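Local coordinates for protein CDA peptide synthetase I (Streptomyces coelicolor, PDB 5DU9) that belongs to the nonribosomal peptide synthetases, represented here by its condensation domain, at residues 11-14 with 15-18. The protein carries 1 engineered substitution. Numbering follows the deposited sequence.
Engineered in segment 15-18: C18 (natural residue Glu). With UM2 ((2S)-2-amino-N-butyl-propanamide), chain E.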
ATOM      1  N   GLY A  11     -13.987   0.528 -18.654  1.00 22.59           N
ATOM      2  CA  GLY A  11     -14.194  -0.551 -17.708  1.00 21.70           C
ATOM      3  C   GLY A  11     -13.311  -0.381 -16.490  1.00 20.69           C
ATOM      4  O   GLY A  11     -12.205   0.153 -16.587  1.00 19.71           O
ATOM      5  N   LEU A  12     -13.809  -0.817 -15.338  1.00 19.07           N
ATOM      6  CA  LEU A  12     -13.028  -0.811 -14.106  1.00 17.53           C
ATOM      7  C   LEU A  12     -12.149  -2.046 -14.026  1.00 17.32           C
ATOM      8  O   LEU A  12     -12.507  -3.106 -14.540  1.00 18.30           O
ATOM      9  CB  LEU A  12     -13.938  -0.769 -12.877  1.00 17.12           C
ATOM     10  CG  LEU A  12     -14.452   0.585 -12.400  1.00 17.51           C
ATOM     11  CD1 LEU A  12     -15.335   1.230 -13.459  1.00 21.05           C
ATOM     12  CD2 LEU A  12     -15.213   0.411 -11.094  1.00 16.68           C
ATOM     13  N   THR A  13     -11.001  -1.909 -13.371  1.00 16.25           N
ATOM     14  CA  THR A  13     -10.196  -3.069 -13.023  1.00 16.25           C
ATOM     15  C   THR A  13     -10.924  -3.849 -11.942  1.00 16.01           C
ATOM     16  O   THR A  13     -11.860  -3.339 -11.331  1.00 15.83           O
ATOM     17  CB  THR A  13      -8.817  -2.682 -12.498  1.00 15.20           C
ATOM     18  OG1 THR A  13      -8.976  -2.006 -11.246  1.00 14.77           O
ATOM     19  CG2 THR A  13      -8.088  -1.773 -13.487  1.00 15.45           C
ATOM     20  N   SER A  14     -10.483  -5.074 -11.688  1.00 16.36           N
ATOM     21  CA  SER A  14     -11.074  -5.879 -10.625  1.00 16.51           C
ATOM     22  C   SER A  14     -10.957  -5.171  -9.279  1.00 15.41           C
ATOM     23  O   SER A  14     -11.910  -5.131  -8.499  1.00 15.53           O
ATOM     24  CB  SER A  14     -10.405  -7.250 -10.552  1.00 19.08           C
ATOM     25  OG  SER A  14     -10.767  -8.042 -11.669  1.00 18.56           O
ATOM     26  N   ALA A  15      -9.780  -4.623  -9.007  1.00 14.55           N
ATOM     27  CA  ALA A  15      -9.541  -3.919  -7.754  1.00 13.65           C
ATOM     28  C   ALA A  15     -10.453  -2.701  -7.632  1.00 13.33           C
ATOM     29  O   ALA A  15     -10.954  -2.396  -6.559  1.00 13.98           O
ATOM     30  CB  ALA A  15      -8.089  -3.501  -7.648  1.00 13.18           C
ATOM     31  N   GLN A  16     -10.675  -2.008  -8.739  1.00 13.49           N
ATOM     32  CA  GLN A  16     -11.551  -0.846  -8.716  1.00 13.65           C
ATOM     33  C   GLN A  16     -13.003  -1.259  -8.474  1.00 14.33           C
ATOM     34  O   GLN A  16     -13.724  -0.590  -7.730  1.00 16.72           O
ATOM     35  CB  GLN A  16     -11.422  -0.059 -10.018  1.00 13.81           C
ATOM     36  CG  GLN A  16     -10.122   0.710 -10.105  1.00 13.14           C
ATOM     37  CD  GLN A  16      -9.960   1.455 -11.414  1.00 13.75           C
ATOM     38  OE1 GLN A  16     -10.209   0.914 -12.487  1.00 15.00           O
ATOM     39  NE2 GLN A  16      -9.536   2.705 -11.330  1.00 13.53           N
ATOM     40  N   HIS A  17     -13.429  -2.360  -9.092  1.00 15.19           N
ATOM     41  CA  HIS A  17     -14.759  -2.917  -8.839  1.00 16.21           C
ATOM     42  C   HIS A  17     -14.930  -3.235  -7.353  1.00 16.88           C
ATOM     43  O   HIS A  17     -15.986  -2.999  -6.772  1.00 17.10           O
ATOM     44  CB  HIS A  17     -14.996  -4.183  -9.666  1.00 18.88           C
ATOM     45  CG  HIS A  17     -15.499  -3.923 -11.053  1.00 31.16           C
ATOM     46  ND1 HIS A  17     -16.764  -3.442 -11.308  1.00 30.01           N
ATOM     47  CD2 HIS A  17     -14.914  -4.100 -12.262  1.00 26.07           C
ATOM     48  CE1 HIS A  17     -16.935  -3.322 -12.613  1.00 26.70           C
ATOM     49  NE2 HIS A  17     -15.826  -3.716 -13.215  1.00 26.10           N
ATOM     50  N   CYS A  18     -13.876  -3.778  -6.749  1.00 15.47           N
ATOM     51  CA  CYS A  18     -13.889  -4.140  -5.334  1.00 15.53           C
ATOM     52  C   CYS A  18     -14.094  -2.911  -4.444  1.00 15.05           C
ATOM     53  O   CYS A  18     -14.929  -2.916  -3.531  1.00 18.16           O
ATOM     54  CB  CYS A  18     -12.582  -4.850  -4.966  1.00 15.14           C
ATOM     55  SG  CYS A  18     -12.405  -5.284  -3.215  1.00 19.43           S
TER
HETATM   56  CCH UM2 E 503     -10.663  -5.471  -2.793  1.00 33.59           C
HETATM   57  CCI UM2 E 503      -9.855  -4.237  -3.151  1.00 34.02           C
HETATM   58  CCJ UM2 E 503      -9.861  -3.182  -2.041  1.00 29.49           C
HETATM   59  CCK UM2 E 503      -8.855  -3.475  -0.928  1.00 41.93           C
HETATM   60  NCL UM2 E 503      -7.497  -3.032  -1.216  1.00 30.44           N
HETATM   61  CCM UM2 E 503      -6.736  -2.439  -0.293  1.00 25.63           C
HETATM   62  OCN UM2 E 503      -7.195  -1.810   0.648  1.00 23.97           O
HETATM   63  CCO UM2 E 503      -5.248  -2.598  -0.436  1.00 21.03           C
HETATM   64  CCP UM2 E 503      -4.806  -3.871   0.280  1.00 25.91           C
HETATM   65  NCQ UM2 E 503      -4.554  -1.454   0.186  1.00 21.92           N
HETATM   66  O   HOH W   1     -10.517   1.822 -15.006  1.00 19.32           O
HETATM   67  O   HOH W   2     -14.565  -3.967 -16.045  1.00 44.57           O
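T13 and Q16 bond to each other twice, side chain to backbone in each direction. Q16 N donates to T13 OG1 at 3.0 Å; T13 N donates to Q16 OE1 at 3.1 Å in a nearly straight bond (174°), meeting the amide oxygen on a lone pair in the carbonyl plane. T13 places OG1 between its backbone N and carbonyl carbon (chi1 66°), which points it at Q16 N, whereas the side chain of Q16 runs extended beyond CG to bring OE1 back to the amide of T13. The main-chain helical bonds start at the same place, H17 N to T13 O at 2.9 Å. Beside them, CB of L12 lies over one face of the H17 ring, 3.7 Å from the centroid and 20° off the normal, a CH-pi contact. A water bridges L12 O and H17 NE2 at the ring edge, and another lies within hydrogen-bonding distance of G11 O and Q16 OE1.

Outer partners fix the polar ends: T13 OG1 hydrogen-bonds to M308 O, and Q16 NE2 to I159 O. One turn after S14, whose O accepts from C18 N, the engineered C18 carries the bound (2S)-2-amino-N-butyl-propanamide through a covalent bond from SG to CCH (1.8 Å), and H158 NE2 hydrogen-bonds to the same ligand. The reciprocal pair is a capping box with T13 as N-cap, opening helix 14-24 of the condensation domain beside its ligand pocket.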